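Local coordinates for protein peptidyl-prolyl cis-trans isomerase cyclophilin-type (Toxoplasma gondii, PDB 3BO7) that probably speeds protein folding by catalysing cis-trans isomerisation of peptidyl-proline bonds, and binds the immunosuppressant cyclosporin A as cyclophilins do, at residues L97-N109 / T122-F136. Numbering follows the deposited sequence. Where two conformers were deposited one is given.
Sequences LVHQGIGVLSMAN and TFKSCEHLNNKHTIF
The imidazole of His99 is clamped between two aliphatic groups of the facing segment while the carboxamide oxygen of Asn130 accepts from both the ring and the backbone N of the same residue. Over one face, Ile135 CD1 lies 3.4 Å from the centroid of the His99 ring; over the opposite face, Leu129 CB makes a second CH-pi contact. In the ring plane, His99 ND1 donates to Asn130 OD1 at 2.7 Å, and the backbone N of His99 reaches the same oxygen at 2.9 Å. With CG anti to the carbonyl carbon (chi1 -58°), the ring stays beside its own backbone N, where one acceptor serves both donors. The Asn130 amide, only 21° from the ring plane, passes ND2 on to the anti lone pair of Glu127 OE2, which makes Glu127 a second-shell support. At the far edge, His99 NE2 and Ser106 OG share a hydrogen bond of 3.0 Å.

Elsewhere, Thr122 OG1 donates to Gly101 O at 2.6 Å and accepts from Val104 N, closing the turn before strand 104-107. That strand pairs antiparallel with strand 135-141 in the cyclophilin barrel. Near the pocket occupied by the bound peptide, His133 ND1 donates in plane to Met107 O at 2.7 Å, fixing the tilt of a ring that packs against a modified side chain of the ligand. Both His99 nitrogens are thus bonded, ND1 across the contact and NE2 within its own segment, consistent with a fixed course for the connection 123-134, whose Leu129 and His133 side chains pack on the peptide.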
ATOM      1  N   LEU A  97     -13.347  -8.027  -5.869  1.00 34.01           N
ATOM      2  CA  LEU A  97     -11.971  -7.622  -5.601  1.00 33.48           C
ATOM      3  C   LEU A  97     -11.089  -8.814  -5.233  1.00 33.56           C
ATOM      4  O   LEU A  97     -11.165  -9.349  -4.120  1.00 33.25           O
ATOM      5  CB  LEU A  97     -11.918  -6.546  -4.512  1.00 33.27           C
ATOM      6  CG  LEU A  97     -12.497  -5.176  -4.869  1.00 32.43           C
ATOM      7  CD1 LEU A  97     -12.413  -4.241  -3.675  1.00 32.11           C
ATOM      8  CD2 LEU A  97     -11.801  -4.588  -6.090  1.00 31.05           C
ATOM      9  N   VAL A  98     -10.254  -9.209  -6.192  1.00 33.67           N
ATOM     10  CA  VAL A  98      -9.354 -10.353  -6.063  1.00 33.80           C
ATOM     11  C   VAL A  98      -7.910  -9.957  -6.420  1.00 34.33           C
ATOM     12  O   VAL A  98      -7.696  -9.006  -7.180  1.00 34.55           O
ATOM     13  CB  VAL A  98      -9.831 -11.559  -6.911  1.00 33.75           C
ATOM     14  CG1 VAL A  98     -11.180 -12.078  -6.391  1.00 33.51           C
ATOM     15  CG2 VAL A  98      -9.916 -11.202  -8.401  1.00 33.15           C
ATOM     16  N   HIS A  99      -6.933 -10.671  -5.851  1.00 34.38           N
ATOM     17  CA  HIS A  99      -5.518 -10.388  -6.084  1.00 34.54           C
ATOM     18  C   HIS A  99      -5.083 -10.966  -7.426  1.00 35.29           C
ATOM     19  O   HIS A  99      -4.227 -11.850  -7.495  1.00 35.27           O
ATOM     20  CB  HIS A  99      -4.644 -10.939  -4.946  1.00 34.35           C
ATOM     21  CG  HIS A  99      -4.998 -10.392  -3.598  1.00 33.19           C
ATOM     22  ND1 HIS A  99      -6.021 -10.908  -2.832  1.00 32.41           N
ATOM     23  CD2 HIS A  99      -4.489  -9.353  -2.898  1.00 31.73           C
ATOM     24  CE1 HIS A  99      -6.113 -10.223  -1.707  1.00 32.67           C
ATOM     25  NE2 HIS A  99      -5.193  -9.274  -1.722  1.00 32.53           N
ATOM     26  N   GLN A 100      -5.682 -10.454  -8.492  1.00 36.18           N
ATOM     27  CA  GLN A 100      -5.413 -10.949  -9.830  1.00 37.05           C
ATOM     28  C   GLN A 100      -4.651  -9.913 -10.627  1.00 37.06           C
ATOM     29  O   GLN A 100      -5.067  -8.761 -10.726  1.00 37.18           O
ATOM     30  CB  GLN A 100      -6.722 -11.292 -10.524  1.00 37.61           C
ATOM     31  CG  GLN A 100      -6.563 -12.004 -11.849  1.00 40.95           C
ATOM     32  CD  GLN A 100      -7.860 -12.645 -12.321  1.00 44.43           C
ATOM     33  OE1 GLN A 100      -8.260 -12.482 -13.478  1.00 46.15           O
ATOM     34  NE2 GLN A 100      -8.520 -13.386 -11.429  1.00 44.81           N
ATOM     35  N   GLY A 101      -3.520 -10.334 -11.184  1.00 37.26           N
ATOM     36  CA  GLY A 101      -2.749  -9.500 -12.090  1.00 37.17           C
ATOM     37  C   GLY A 101      -1.895  -8.464 -11.392  1.00 37.10           C
ATOM     38  O   GLY A 101      -1.843  -8.401 -10.159  1.00 37.22           O
ATOM     39  N   ILE A 102      -1.228  -7.650 -12.199  1.00 36.78           N
ATOM     40  CA  ILE A 102      -0.328  -6.608 -11.712  1.00 36.43           C
ATOM     41  C   ILE A 102      -1.100  -5.410 -11.141  1.00 36.04           C
ATOM     42  O   ILE A 102      -2.177  -5.063 -11.630  1.00 36.45           O
ATOM     43  CB  ILE A 102       0.645  -6.157 -12.853  1.00 36.61           C
ATOM     44  CG1 ILE A 102       1.687  -5.152 -12.345  1.00 36.62           C
ATOM     45  CG2 ILE A 102      -0.141  -5.626 -14.075  1.00 36.63           C
ATOM     46  CD1 ILE A 102       2.920  -5.055 -13.209  1.00 36.38           C
ATOM     47  N   GLY A 103      -0.566  -4.802 -10.086  1.00 35.14           N
ATOM     48  CA  GLY A 103      -1.052  -3.502  -9.635  1.00 33.64           C
ATOM     49  C   GLY A 103      -2.224  -3.465  -8.671  1.00 33.01           C
ATOM     50  O   GLY A 103      -2.837  -2.409  -8.498  1.00 32.81           O
ATOM     51  N   VAL A 104      -2.542  -4.596  -8.043  1.00 31.93           N
ATOM     52  CA  VAL A 104      -3.568  -4.621  -7.006  1.00 31.17           C
ATOM     53  C   VAL A 104      -3.004  -3.974  -5.728  1.00 30.97           C
ATOM     54  O   VAL A 104      -1.896  -4.309  -5.286  1.00 30.78           O
ATOM     55  CB  VAL A 104      -4.082  -6.068  -6.740  1.00 31.16           C
ATOM     56  CG1 VAL A 104      -5.080  -6.108  -5.592  1.00 30.62           C
ATOM     57  CG2 VAL A 104      -4.703  -6.675  -8.003  1.00 31.35           C
ATOM     58  N   LEU A 105      -3.750  -3.030  -5.159  1.00 30.38           N
ATOM     59  CA  LEU A 105      -3.353  -2.409  -3.898  1.00 29.83           C
ATOM     60  C   LEU A 105      -4.130  -3.037  -2.745  1.00 30.15           C
ATOM     61  O   LEU A 105      -5.370  -3.015  -2.700  1.00 30.05           O
ATOM     62  CB  LEU A 105      -3.520  -0.883  -3.929  1.00 29.61           C
ATOM     63  CG  LEU A 105      -3.261  -0.124  -2.613  1.00 29.56           C
ATOM     64  CD1 LEU A 105      -1.792  -0.211  -2.183  1.00 29.59           C
ATOM     65  CD2 LEU A 105      -3.690   1.336  -2.694  1.00 29.04           C
ATOM     66  N   SER A 106      -3.381  -3.594  -1.801  1.00 30.24           N
ATOM     67  CA  SER A 106      -3.961  -4.391  -0.740  1.00 29.77           C
ATOM     68  C   SER A 106      -3.276  -4.149   0.615  1.00 29.49           C
ATOM     69  O   SER A 106      -2.166  -3.615   0.667  1.00 29.01           O
ATOM     70  CB  SER A 106      -3.891  -5.855  -1.145  1.00 29.67           C
ATOM     71  OG  SER A 106      -4.660  -6.658  -0.282  1.00 30.50           O
ATOM     72  N   MET A 107      -3.951  -4.529   1.701  1.00 29.32           N
ATOM     73  CA  MET A 107      -3.433  -4.327   3.067  1.00 29.14           C
ATOM     74  C   MET A 107      -2.581  -5.489   3.576  1.00 29.02           C
ATOM     75  O   MET A 107      -2.992  -6.643   3.521  1.00 29.15           O
ATOM     76  CB  MET A 107      -4.579  -4.088   4.066  1.00 29.02           C
ATOM     77  CG  MET A 107      -5.270  -2.727   3.995  1.00 28.71           C
ATOM     78  SD  MET A 107      -4.171  -1.295   4.205  1.00 28.96           S
ATOM     79  CE  MET A 107      -3.590  -1.489   5.895  1.00 30.26           C
ATOM     80  N   ALA A 108      -1.392  -5.175   4.071  1.00 29.24           N
ATOM     81  CA  ALA A 108      -0.620  -6.117   4.866  1.00 29.42           C
ATOM     82  C   ALA A 108      -1.235  -6.213   6.279  1.00 30.29           C
ATOM     83  O   ALA A 108      -1.845  -5.253   6.773  1.00 30.29           O
ATOM     84  CB  ALA A 108       0.826  -5.677   4.931  1.00 28.39           C
ATOM     85  N   ASN A 109      -1.066  -7.362   6.934  1.00 31.08           N
ATOM     86  CA  ASN A 109      -1.535  -7.538   8.313  1.00 31.60           C
ATOM     87  C   ASN A 109      -0.799  -8.658   9.045  1.00 32.24           C
ATOM     88  O   ASN A 109       0.210  -9.160   8.555  1.00 31.99           O
ATOM     89  CB  ASN A 109      -3.044  -7.787   8.334  1.00 31.44           C
ATOM     90  CG  ASN A 109      -3.452  -8.958   7.467  1.00 31.37           C
ATOM     91  OD1 ASN A 109      -3.011 -10.094   7.682  1.00 29.44           O
ATOM     92  ND2 ASN A 109      -4.304  -8.690   6.479  1.00 31.24           N
ATOM     93  N   THR A 122       0.745  -5.689  -5.980  1.00 33.11           N
ATOM     94  CA  THR A 122       1.098  -6.951  -6.619  1.00 33.97           C
ATOM     95  C   THR A 122       1.918  -6.743  -7.886  1.00 34.65           C
ATOM     96  O   THR A 122       1.702  -5.776  -8.618  1.00 35.33           O
ATOM     97  CB  THR A 122      -0.147  -7.802  -6.960  1.00 34.10           C
ATOM     98  OG1 THR A 122      -0.836  -7.238  -8.087  1.00 35.01           O
ATOM     99  CG2 THR A 122      -1.087  -7.900  -5.760  1.00 33.55           C
ATOM    100  N   PHE A 123       2.859  -7.654  -8.126  1.00 35.12           N
ATOM    101  CA  PHE A 123       3.519  -7.774  -9.423  1.00 35.61           C
ATOM    102  C   PHE A 123       2.765  -8.780 -10.307  1.00 36.30           C
ATOM    103  O   PHE A 123       2.753  -8.655 -11.540  1.00 37.01           O
ATOM    104  CB  PHE A 123       4.993  -8.191  -9.261  1.00 34.77           C
ATOM    105  CG  PHE A 123       5.858  -7.153  -8.564  1.00 34.35           C
ATOM    106  CD1 PHE A 123       5.798  -5.805  -8.925  1.00 33.11           C
ATOM    107  CD2 PHE A 123       6.756  -7.532  -7.582  1.00 32.16           C
ATOM    108  CE1 PHE A 123       6.603  -4.855  -8.294  1.00 32.44           C
ATOM    109  CE2 PHE A 123       7.566  -6.595  -6.954  1.00 33.05           C
ATOM    110  CZ  PHE A 123       7.484  -5.251  -7.306  1.00 32.94           C
ATOM    111  N   LYS A 124       2.153  -9.777  -9.664  1.00 36.72           N
ATOM    112  CA  LYS A 124       1.318 -10.757 -10.360  0.50 36.73           C
ATOM    113  C   LYS A 124       0.286 -11.356  -9.415  1.00 36.62           C
ATOM    114  O   LYS A 124       0.266 -11.041  -8.225  1.00 37.01           O
ATOM    115  CB  LYS A 124       2.162 -11.860 -11.017  0.50 36.80           C
ATOM    116  CG  LYS A 124       1.383 -12.728 -12.028  0.50 37.43           C
ATOM    117  CD  LYS A 124       0.563 -11.889 -13.033  0.50 37.14           C
ATOM    118  CE  LYS A 124      -0.567 -12.700 -13.657  0.50 36.77           C
ATOM    119  NZ  LYS A 124      -1.423 -11.865 -14.542  0.50 36.49           N
ATOM    120  N   SER A 125      -0.600 -12.184  -9.960  1.00 36.27           N
ATOM    121  CA  SER A 125      -1.638 -12.834  -9.188  1.00 35.87           C
ATOM    122  C   SER A 125      -1.096 -13.544  -7.956  1.00 35.71           C
ATOM    123  O   SER A 125      -0.018 -14.147  -7.988  1.00 35.98           O
ATOM    124  CB  SER A 125      -2.393 -13.813 -10.069  1.00 35.75           C
ATOM    125  OG  SER A 125      -3.087 -13.097 -11.064  1.00 36.53           O
ATOM    126  N   CYS A 126      -1.859 -13.445  -6.873  1.00 35.11           N
ATOM    127  CA  CYS A 126      -1.565 -14.110  -5.606  1.00 34.42           C
ATOM    128  C   CYS A 126      -2.893 -14.272  -4.884  1.00 33.72           C
ATOM    129  O   CYS A 126      -3.096 -13.741  -3.793  1.00 33.55           O
ATOM    130  CB  CYS A 126      -0.565 -13.299  -4.760  1.00 34.31           C
ATOM    131  SG  CYS A 126      -0.854 -11.507  -4.734  1.00 35.35           S
ATOM    132  N   GLU A 127      -3.793 -15.020  -5.517  1.00 32.77           N
ATOM    133  CA  GLU A 127      -5.169 -15.135  -5.048  1.00 32.47           C
ATOM    134  C   GLU A 127      -5.363 -16.022  -3.807  1.00 31.98           C
ATOM    135  O   GLU A 127      -6.472 -16.117  -3.272  1.00 32.04           O
ATOM    136  CB  GLU A 127      -6.098 -15.549  -6.199  1.00 32.20           C
ATOM    137  CG  GLU A 127      -6.325 -14.441  -7.206  1.00 32.93           C
ATOM    138  CD  GLU A 127      -7.444 -14.750  -8.189  1.00 35.22           C
ATOM    139  OE1 GLU A 127      -7.136 -15.103  -9.346  1.00 37.33           O
ATOM    140  OE2 GLU A 127      -8.630 -14.659  -7.817  1.00 35.76           O
ATOM    141  N   HIS A 128      -4.291 -16.666  -3.350  1.00 31.61           N
ATOM    142  CA  HIS A 128      -4.305 -17.324  -2.034  1.00 31.23           C
ATOM    143  C   HIS A 128      -4.464 -16.276  -0.918  1.00 31.10           C
ATOM    144  O   HIS A 128      -4.761 -16.622   0.231  1.00 31.51           O
ATOM    145  CB  HIS A 128      -3.045 -18.185  -1.825  1.00 31.23           C
ATOM    146  CG  HIS A 128      -1.760 -17.418  -1.919  1.00 31.02           C
ATOM    147  ND1 HIS A 128      -1.161 -17.109  -3.124  1.00 29.72           N
ATOM    148  CD2 HIS A 128      -0.964 -16.887  -0.957  1.00 30.03           C
ATOM    149  CE1 HIS A 128      -0.051 -16.426  -2.899  1.00 30.27           C
ATOM    150  NE2 HIS A 128       0.090 -16.272  -1.592  1.00 30.01           N
ATOM    151  N   LEU A 129      -4.282 -14.997  -1.271  1.00 30.59           N
ATOM    152  CA  LEU A 129      -4.453 -13.881  -0.333  1.00 30.21           C
ATOM    153  C   LEU A 129      -5.888 -13.340  -0.275  1.00 30.33           C
ATOM    154  O   LEU A 129      -6.223 -12.565   0.627  1.00 30.30           O
ATOM    155  CB  LEU A 129      -3.437 -12.750  -0.596  1.00 29.66           C
ATOM    156  CG  LEU A 129      -1.958 -13.166  -0.625  1.00 28.81           C
ATOM    157  CD1 LEU A 129      -1.033 -11.982  -0.876  1.00 27.73           C
ATOM    158  CD2 LEU A 129      -1.563 -13.888   0.656  1.00 27.56           C
ATOM    159  N   ASN A 130      -6.735 -13.766  -1.216  1.00 30.51           N
ATOM    160  CA  ASN A 130      -8.140 -13.381  -1.213  1.00 30.66           C
ATOM    161  C   ASN A 130      -8.796 -13.708   0.132  1.00 30.82           C
ATOM    162  O   ASN A 130      -8.566 -14.776   0.701  1.00 30.82           O
ATOM    163  CB  ASN A 130      -8.912 -14.061  -2.346  1.00 30.69           C
ATOM    164  CG  ASN A 130      -8.431 -13.650  -3.733  1.00 31.31           C
ATOM    165  OD1 ASN A 130      -7.670 -12.693  -3.900  1.00 31.24           O
ATOM    166  ND2 ASN A 130      -8.884 -14.385  -4.744  1.00 30.85           N
ATOM    167  N   ASN A 131      -9.616 -12.783   0.626  1.00 31.12           N
ATOM    168  CA  ASN A 131     -10.302 -12.941   1.917  1.00 31.82           C
ATOM    169  C   ASN A 131      -9.342 -13.089   3.113  1.00 31.67           C
ATOM    170  O   ASN A 131      -9.725 -13.600   4.163  1.00 31.94           O
ATOM    171  CB  ASN A 131     -11.325 -14.094   1.870  1.00 31.79           C
ATOM    172  CG  ASN A 131     -12.297 -13.958   0.720  1.00 33.09           C
ATOM    173  OD1 ASN A 131     -13.011 -12.965   0.628  1.00 34.63           O
ATOM    174  ND2 ASN A 131     -12.324 -14.954  -0.173  1.00 32.72           N
ATOM    175  N   LYS A 132      -8.095 -12.664   2.928  1.00 31.80           N
ATOM    176  CA  LYS A 132      -7.138 -12.555   4.022  1.00 32.05           C
ATOM    177  C   LYS A 132      -6.613 -11.127   4.118  1.00 32.00           C
ATOM    178  O   LYS A 132      -6.177 -10.692   5.187  1.00 32.37           O
ATOM    179  CB  LYS A 132      -5.974 -13.526   3.830  1.00 32.49           C
ATOM    180  CG  LYS A 132      -6.339 -15.005   3.987  1.00 33.91           C
ATOM    181  CD  LYS A 132      -6.192 -15.482   5.418  1.00 36.87           C
ATOM    182  CE  LYS A 132      -5.993 -16.987   5.447  1.00 39.69           C
ATOM    183  NZ  LYS A 132      -6.406 -17.592   6.748  1.00 42.83           N
ATOM    184  N   HIS A 133      -6.652 -10.415   2.989  1.00 31.27           N
ATOM    185  CA  HIS A 133      -6.139  -9.056   2.886  1.00 30.64           C
ATOM    186  C   HIS A 133      -7.154  -8.112   2.218  1.00 30.34           C
ATOM    187  O   HIS A 133      -7.711  -8.435   1.161  1.00 30.62           O
ATOM    188  CB  HIS A 133      -4.800  -9.068   2.137  1.00 30.23           C
ATOM    189  CG  HIS A 133      -3.740  -9.865   2.834  1.00 29.90           C
ATOM    190  ND1 HIS A 133      -2.880  -9.313   3.762  1.00 28.65           N
ATOM    191  CD2 HIS A 133      -3.432 -11.181   2.774  1.00 29.24           C
ATOM    192  CE1 HIS A 133      -2.081 -10.254   4.231  1.00 26.92           C
ATOM    193  NE2 HIS A 133      -2.397 -11.397   3.651  1.00 27.80           N
ATOM    194  N   THR A 134      -7.406  -6.969   2.852  1.00 29.48           N
ATOM    195  CA  THR A 134      -8.273  -5.948   2.292  1.00 29.31           C
ATOM    196  C   THR A 134      -7.624  -5.345   1.055  1.00 29.45           C
ATOM    197  O   THR A 134      -6.599  -4.665   1.158  1.00 29.23           O
ATOM    198  CB  THR A 134      -8.554  -4.798   3.293  1.00 29.28           C
ATOM    199  OG1 THR A 134      -9.229  -5.305   4.452  1.00 29.04           O
ATOM    200  CG2 THR A 134      -9.418  -3.719   2.640  1.00 28.38           C
ATOM    201  N   ILE A 135      -8.212  -5.632  -0.105  1.00 29.31           N
ATOM    202  CA  ILE A 135      -7.871  -4.966  -1.346  1.00 29.30           C
ATOM    203  C   ILE A 135      -8.636  -3.665  -1.314  1.00 30.00           C
ATOM    204  O   ILE A 135      -9.863  -3.668  -1.144  1.00 29.95           O
ATOM    205  CB  ILE A 135      -8.317  -5.788  -2.584  1.00 29.25           C
ATOM    206  CG1 ILE A 135      -7.412  -7.012  -2.753  1.00 28.69           C
ATOM    207  CG2 ILE A 135      -8.319  -4.914  -3.856  1.00 28.23           C
ATOM    208  CD1 ILE A 135      -8.033  -8.140  -3.535  1.00 28.40           C
ATOM    209  N   PHE A 136      -7.927  -2.550  -1.465  1.00 30.47           N
ATOM    210  CA  PHE A 136      -8.588  -1.257  -1.377  1.00 30.87           C
ATOM    211  C   PHE A 136      -8.251  -0.328  -2.538  1.00 31.26           C
ATOM    212  O   PHE A 136      -8.703   0.814  -2.575  1.00 31.36           O
ATOM    213  CB  PHE A 136      -8.364  -0.599   0.004  1.00 30.41           C
ATOM    214  CG  PHE A 136      -6.936  -0.180   0.281  1.00 31.16           C
ATOM    215  CD1 PHE A 136      -6.585   1.171   0.286  1.00 30.51           C
ATOM    216  CD2 PHE A 136      -5.953  -1.121   0.571  1.00 30.49           C
ATOM    217  CE1 PHE A 136      -5.282   1.566   0.548  1.00 30.03           C
ATOM    218  CE2 PHE A 136      -4.648  -0.727   0.828  1.00 30.86           C
ATOM    219  CZ  PHE A 136      -4.312   0.617   0.823  1.00 30.01           C
TER
HETATM  220  O   HOH W   1      -6.466  -6.934   5.427  1.00 25.42           O